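Local coordinates for protein CalS10 (Micromonospora echinospora, PDB 6UK5) that binds S-adenosylmethionine and probably methylates an amino pentose during calicheamicin biosynthesis, at residues G148-E160 against L215-F227. Residues are numbered along the deposited sequence; the frame is centred on the assembly and turned at random.
Sequences GGVLVLEPWWFPE and LTMFTREEYDAAF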
loop_
_atom_site.group_PDB
_atom_site.type_symbol
_atom_site.label_atom_id
_atom_site.label_comp_id
_atom_site.label_asym_id
_atom_site.label_seq_id
_atom_site.Cartn_x
_atom_site.Cartn_y
_atom_site.Cartn_z
ATOM N N GLY A 148 46.408 6.445 -9.281
ATOM C CA GLY A 148 45.750 7.491 -8.532
ATOM C C GLY A 148 44.242 7.483 -8.642
ATOM O O GLY A 148 43.585 8.310 -7.995
ATOM N N GLY A 149 43.674 6.589 -9.449
ATOM C CA GLY A 149 42.233 6.522 -9.582
ATOM C C GLY A 149 41.546 6.287 -8.253
ATOM O O GLY A 149 42.125 5.767 -7.299
ATOM N N VAL A 150 40.280 6.690 -8.195
ATOM C CA VAL A 150 39.494 6.666 -6.968
ATOM C C VAL A 150 38.449 5.564 -7.066
ATOM O O VAL A 150 37.666 5.524 -8.020
ATOM C CB VAL A 150 38.819 8.025 -6.708
ATOM C CG1 VAL A 150 38.086 8.010 -5.373
ATOM C CG2 VAL A 150 39.844 9.149 -6.751
ATOM N N LEU A 151 38.438 4.677 -6.079
ATOM C CA LEU A 151 37.369 3.705 -5.899
ATOM C C LEU A 151 36.569 4.104 -4.669
ATOM O O LEU A 151 37.146 4.365 -3.609
ATOM C CB LEU A 151 37.936 2.292 -5.755
ATOM C CG LEU A 151 36.998 1.137 -6.104
ATOM C CD1 LEU A 151 37.800 -0.029 -6.648
ATOM C CD2 LEU A 151 36.209 0.699 -4.884
ATOM N N VAL A 152 35.250 4.173 -4.812
ATOM C CA VAL A 152 34.364 4.544 -3.715
ATOM C C VAL A 152 33.275 3.487 -3.612
ATOM O O VAL A 152 32.672 3.107 -4.622
ATOM C CB VAL A 152 33.762 5.952 -3.898
ATOM C CG1 VAL A 152 34.829 6.916 -4.398
ATOM C CG2 VAL A 152 32.566 5.928 -4.828
ATOM N N LEU A 153 33.031 3.013 -2.393
ATOM C CA LEU A 153 32.206 1.836 -2.165
ATOM C C LEU A 153 31.364 2.047 -0.922
ATOM O O LEU A 153 31.904 2.280 0.164
ATOM C CB LEU A 153 33.089 0.594 -2.019
ATOM C CG LEU A 153 32.413 -0.773 -1.967
ATOM C CD1 LEU A 153 33.254 -1.773 -2.737
ATOM C CD2 LEU A 153 32.226 -1.227 -0.533
ATOM N N GLU A 154 30.042 1.972 -1.082
ATOM C CA GLU A 154 29.131 2.062 0.048
ATOM C C GLU A 154 28.850 0.654 0.557
ATOM O O GLU A 154 28.150 -0.110 -0.126
ATOM C CB GLU A 154 27.834 2.750 -0.360
ATOM C CG GLU A 154 26.889 3.026 0.802
ATOM C CD GLU A 154 25.554 3.574 0.350
ATOM O OE1 GLU A 154 25.413 3.883 -0.852
ATOM O OE2 GLU A 154 24.642 3.689 1.195
ATOM N N PRO A 155 29.359 0.264 1.724
ATOM C CA PRO A 155 29.146 -1.100 2.211
ATOM C C PRO A 155 27.848 -1.243 2.993
ATOM O O PRO A 155 27.285 -0.277 3.512
ATOM C CB PRO A 155 30.356 -1.321 3.127
ATOM C CG PRO A 155 30.574 0.024 3.730
ATOM C CD PRO A 155 30.222 1.032 2.644
ATOM N N TRP A 156 27.381 -2.484 3.063
ATOM C CA TRP A 156 26.282 -2.828 3.952
ATOM C C TRP A 156 26.780 -3.053 5.372
ATOM O O TRP A 156 27.788 -3.733 5.591
ATOM C CB TRP A 156 25.575 -4.086 3.437
ATOM C CG TRP A 156 24.516 -4.636 4.351
ATOM C CD1 TRP A 156 24.496 -5.882 4.911
ATOM C CD2 TRP A 156 23.333 -3.971 4.816
ATOM N NE1 TRP A 156 23.376 -6.035 5.690
ATOM C CE2 TRP A 156 22.645 -4.876 5.650
ATOM C CE3 TRP A 156 22.787 -2.700 4.607
ATOM C CZ2 TRP A 156 21.441 -4.551 6.276
ATOM C CZ3 TRP A 156 21.590 -2.379 5.232
ATOM C CH2 TRP A 156 20.932 -3.301 6.056
ATOM N N TRP A 157 26.065 -2.475 6.333
ATOM C CA TRP A 157 26.268 -2.727 7.748
ATOM C C TRP A 157 24.885 -3.004 8.323
ATOM O O TRP A 157 23.869 -2.653 7.718
ATOM C CB TRP A 157 26.916 -1.562 8.512
ATOM C CG TRP A 157 28.256 -1.079 8.017
ATOM C CD1 TRP A 157 28.564 0.188 7.608
ATOM C CD2 TRP A 157 29.454 -1.854 7.850
ATOM N NE1 TRP A 157 29.884 0.257 7.230
ATOM C CE2 TRP A 157 30.449 -0.985 7.359
ATOM C CE3 TRP A 157 29.781 -3.195 8.074
ATOM C CZ2 TRP A 157 31.748 -1.413 7.088
ATOM C CZ3 TRP A 157 31.072 -3.618 7.804
ATOM C CH2 TRP A 157 32.038 -2.731 7.316
ATOM N N PHE A 158 24.832 -3.621 9.486
ATOM C CA PHE A 158 23.517 -3.819 10.079
ATOM C C PHE A 158 23.066 -2.546 10.788
ATOM O O PHE A 158 23.809 -2.013 11.616
ATOM C CB PHE A 158 23.538 -4.974 11.077
ATOM C CG PHE A 158 23.783 -6.318 10.457
ATOM C CD1 PHE A 158 22.909 -6.823 9.511
ATOM C CD2 PHE A 158 24.869 -7.090 10.838
ATOM C CE1 PHE A 158 23.119 -8.064 8.944
ATOM C CE2 PHE A 158 25.084 -8.334 10.274
ATOM C CZ PHE A 158 24.208 -8.821 9.327
ATOM N N PRO A 159 21.876 -2.024 10.482
ATOM C CA PRO A 159 21.321 -0.941 11.299
ATOM C C PRO A 159 21.421 -1.289 12.777
ATOM O O PRO A 159 21.410 -2.461 13.162
ATOM C CB PRO A 159 19.869 -0.849 10.822
ATOM C CG PRO A 159 19.951 -1.237 9.381
ATOM C CD PRO A 159 21.074 -2.253 9.265
ATOM N N GLU A 160 21.505 -0.257 13.615
ATOM C CA GLU A 160 21.658 -0.509 15.041
ATOM C C GLU A 160 20.482 -1.304 15.590
ATOM O O GLU A 160 20.656 -2.132 16.493
ATOM C CB GLU A 160 21.791 0.808 15.802
ATOM C CG GLU A 160 22.253 0.624 17.239
ATOM C CD GLU A 160 22.175 1.901 18.056
ATOM O OE1 GLU A 160 22.291 1.799 19.299
ATOM O OE2 GLU A 160 22.012 2.994 17.461
ATOM N N LEU A 215 21.437 -10.358 1.056
ATOM C CA LEU A 215 22.470 -9.345 1.218
ATOM C C LEU A 215 23.466 -9.872 2.241
ATOM O O LEU A 215 23.091 -10.181 3.376
ATOM C CB LEU A 215 21.855 -8.026 1.678
ATOM C CG LEU A 215 22.578 -6.716 1.374
ATOM C CD1 LEU A 215 22.624 -6.434 -0.117
ATOM C CD2 LEU A 215 21.887 -5.576 2.108
ATOM N N THR A 216 24.728 -9.969 1.838
ATOM C CA THR A 216 25.787 -10.533 2.663
ATOM C C THR A 216 26.769 -9.447 3.084
ATOM O O THR A 216 27.377 -8.790 2.231
ATOM C CB THR A 216 26.508 -11.655 1.913
ATOM O OG1 THR A 216 25.563 -12.667 1.541
ATOM C CG2 THR A 216 27.588 -12.268 2.788
ATOM N N MET A 217 26.917 -9.262 4.394
ATOM C CA MET A 217 27.879 -8.305 4.920
ATOM C C MET A 217 29.306 -8.825 4.757
ATOM O O MET A 217 29.554 -10.033 4.727
ATOM C CB MET A 217 27.639 -8.046 6.406
ATOM C CG MET A 217 28.552 -6.971 6.985
ATOM S SD MET A 217 28.487 -6.899 8.776
ATOM C CE MET A 217 29.667 -8.207 9.129
ATOM N N PHE A 218 30.250 -7.890 4.675
ATOM C CA PHE A 218 31.670 -8.185 4.795
ATOM C C PHE A 218 32.255 -7.272 5.864
ATOM O O PHE A 218 31.715 -6.205 6.163
ATOM C CB PHE A 218 32.376 -8.007 3.455
ATOM C CG PHE A 218 31.764 -8.819 2.354
ATOM C CD1 PHE A 218 31.893 -10.200 2.341
ATOM C CD2 PHE A 218 31.016 -8.209 1.361
ATOM C CE1 PHE A 218 31.316 -10.957 1.337
ATOM C CE2 PHE A 218 30.430 -8.957 0.354
ATOM C CZ PHE A 218 30.579 -10.335 0.341
ATOM N N THR A 219 33.362 -7.709 6.448
ATOM C CA THR A 219 33.954 -6.999 7.570
ATOM C C THR A 219 34.936 -5.936 7.095
ATOM O O THR A 219 35.439 -5.971 5.970
ATOM C CB THR A 219 34.676 -7.969 8.506
ATOM O OG1 THR A 219 35.535 -8.824 7.744
ATOM C CG2 THR A 219 33.673 -8.831 9.253
ATOM N N ARG A 220 35.191 -4.969 7.981
ATOM C CA ARG A 220 36.241 -3.985 7.738
ATOM C C ARG A 220 37.563 -4.672 7.428
ATOM O O ARG A 220 38.291 -4.260 6.518
ATOM C CB ARG A 220 36.373 -3.070 8.957
ATOM C CG ARG A 220 37.552 -2.113 8.939
ATOM C CD ARG A 220 37.532 -1.158 7.759
ATOM N NE ARG A 220 38.501 -0.083 7.964
ATOM C CZ ARG A 220 38.268 1.008 8.690
ATOM N NH1 ARG A 220 37.094 1.181 9.281
ATOM N NH2 ARG A 220 39.214 1.927 8.827
ATOM N N GLU A 221 37.883 -5.733 8.170
ATOM C CA GLU A 221 39.101 -6.490 7.902
ATOM C C GLU A 221 39.077 -7.112 6.511
ATOM O O GLU A 221 40.115 -7.213 5.846
ATOM C CB GLU A 221 39.263 -7.580 8.965
ATOM C CG GLU A 221 40.647 -8.192 9.042
ATOM C CD GLU A 221 40.880 -8.925 10.342
ATOM O OE1 GLU A 221 40.053 -9.797 10.691
ATOM O OE2 GLU A 221 41.886 -8.613 11.017
ATOM N N GLU A 222 37.900 -7.537 6.056
ATOM C CA GLU A 222 37.794 -8.183 4.752
ATOM C C GLU A 222 37.922 -7.164 3.626
ATOM O O GLU A 222 38.657 -7.385 2.657
ATOM C CB GLU A 222 36.474 -8.946 4.671
ATOM C CG GLU A 222 36.635 -10.437 4.946
ATOM C CD GLU A 222 35.396 -11.053 5.570
ATOM O OE1 GLU A 222 34.331 -10.399 5.561
ATOM O OE2 GLU A 222 35.494 -12.185 6.089
ATOM N N TYR A 223 37.208 -6.040 3.733
ATOM C CA TYR A 223 37.371 -4.970 2.756
ATOM C C TYR A 223 38.824 -4.515 2.683
ATOM O O TYR A 223 39.418 -4.463 1.600
ATOM C CB TYR A 223 36.471 -3.780 3.101
ATOM C CG TYR A 223 34.981 -4.012 2.957
ATOM C CD1 TYR A 223 34.413 -4.230 1.709
ATOM C CD2 TYR A 223 34.139 -3.963 4.061
ATOM C CE1 TYR A 223 33.051 -4.425 1.567
ATOM C CE2 TYR A 223 32.775 -4.155 3.928
ATOM C CZ TYR A 223 32.236 -4.383 2.679
ATOM O OH TYR A 223 30.879 -4.574 2.541
ATOM N N ASP A 224 39.410 -4.162 3.831
ATOM C CA ASP A 224 40.785 -3.675 3.841
ATOM C C ASP A 224 41.727 -4.659 3.158
ATOM O O ASP A 224 42.662 -4.254 2.458
ATOM C CB ASP A 224 41.241 -3.419 5.279
ATOM C CG ASP A 224 40.654 -2.154 5.859
ATOM O OD1 ASP A 224 40.220 -1.284 5.072
ATOM O OD2 ASP A 224 40.638 -2.031 7.103
ATOM N N ALA A 225 41.492 -5.960 3.350
ATOM C CA ALA A 225 42.329 -6.968 2.707
ATOM C C ALA A 225 42.052 -7.047 1.210
ATOM O O ALA A 225 42.971 -7.275 0.414
ATOM C CB ALA A 225 42.110 -8.330 3.365
ATOM N N ALA A 226 40.791 -6.872 0.806
ATOM C CA ALA A 226 40.462 -6.949 -0.613
ATOM C C ALA A 226 41.043 -5.767 -1.383
ATOM O O ALA A 226 41.545 -5.937 -2.501
ATOM C CB ALA A 226 38.946 -7.014 -0.793
ATOM N N PHE A 227 40.982 -4.564 -0.806
ATOM C CA PHE A 227 41.607 -3.410 -1.444
ATOM C C PHE A 227 43.109 -3.617 -1.586
ATOM O O PHE A 227 43.669 -3.465 -2.678
ATOM C CB PHE A 227 41.325 -2.139 -0.645
ATOM C CG PHE A 227 39.895 -1.690 -0.693
ATOM C CD1 PHE A 227 39.244 -1.529 -1.904
ATOM C CD2 PHE A 227 39.208 -1.408 0.476
ATOM C CE1 PHE A 227 37.931 -1.106 -1.949
ATOM C CE2 PHE A 227 37.893 -0.984 0.438
ATOM C CZ PHE A 227 37.254 -0.832 -0.776
HETATM O O HOH W 1 23.633 -9.090 5.568
#
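Leu215 pushes its CD2 methyl, a blunt knob, against one face of the Trp156 indole, 3.5 Å from the centroid of the five-membered ring and nearly on its normal, a CH-pi contact. With CG anti to the backbone N (chi1 173°), Trp156 also brings NE1 to a water, a weak bond, that lies next to Leu215 O. Cut back to an alanine, this position is likely to leave the Leu215 methyl without the indole face it packs against. Met217, extended through its first two torsions, wedges its sulfur between two rings: SD lies 4.0 Å from CE3 at the edge of Trp157 and comes obliquely to Phe158, both Met-aromatic contacts. The far end of Trp157 reaches Tyr223, CH2 to CE2 3.7 Å, with the ring planes at 86°. Pro155 CB and the Leu153 CD2 methyl bulge obliquely against the Tyr223 ring, whose hydroxyl is hydrogen-bonded to Asn126 ND2. Farther along, Leu151 CD2 meets the edge of Phe227, one helical turn on. Helix 220-229, opened by a Thr219-Glu222 capping box, thus packs on strand 149-153 of the Rossmann-like methyltransferase sheet, while the aromatic loop after that strand meets the end of strand 206-216 from the second sheet.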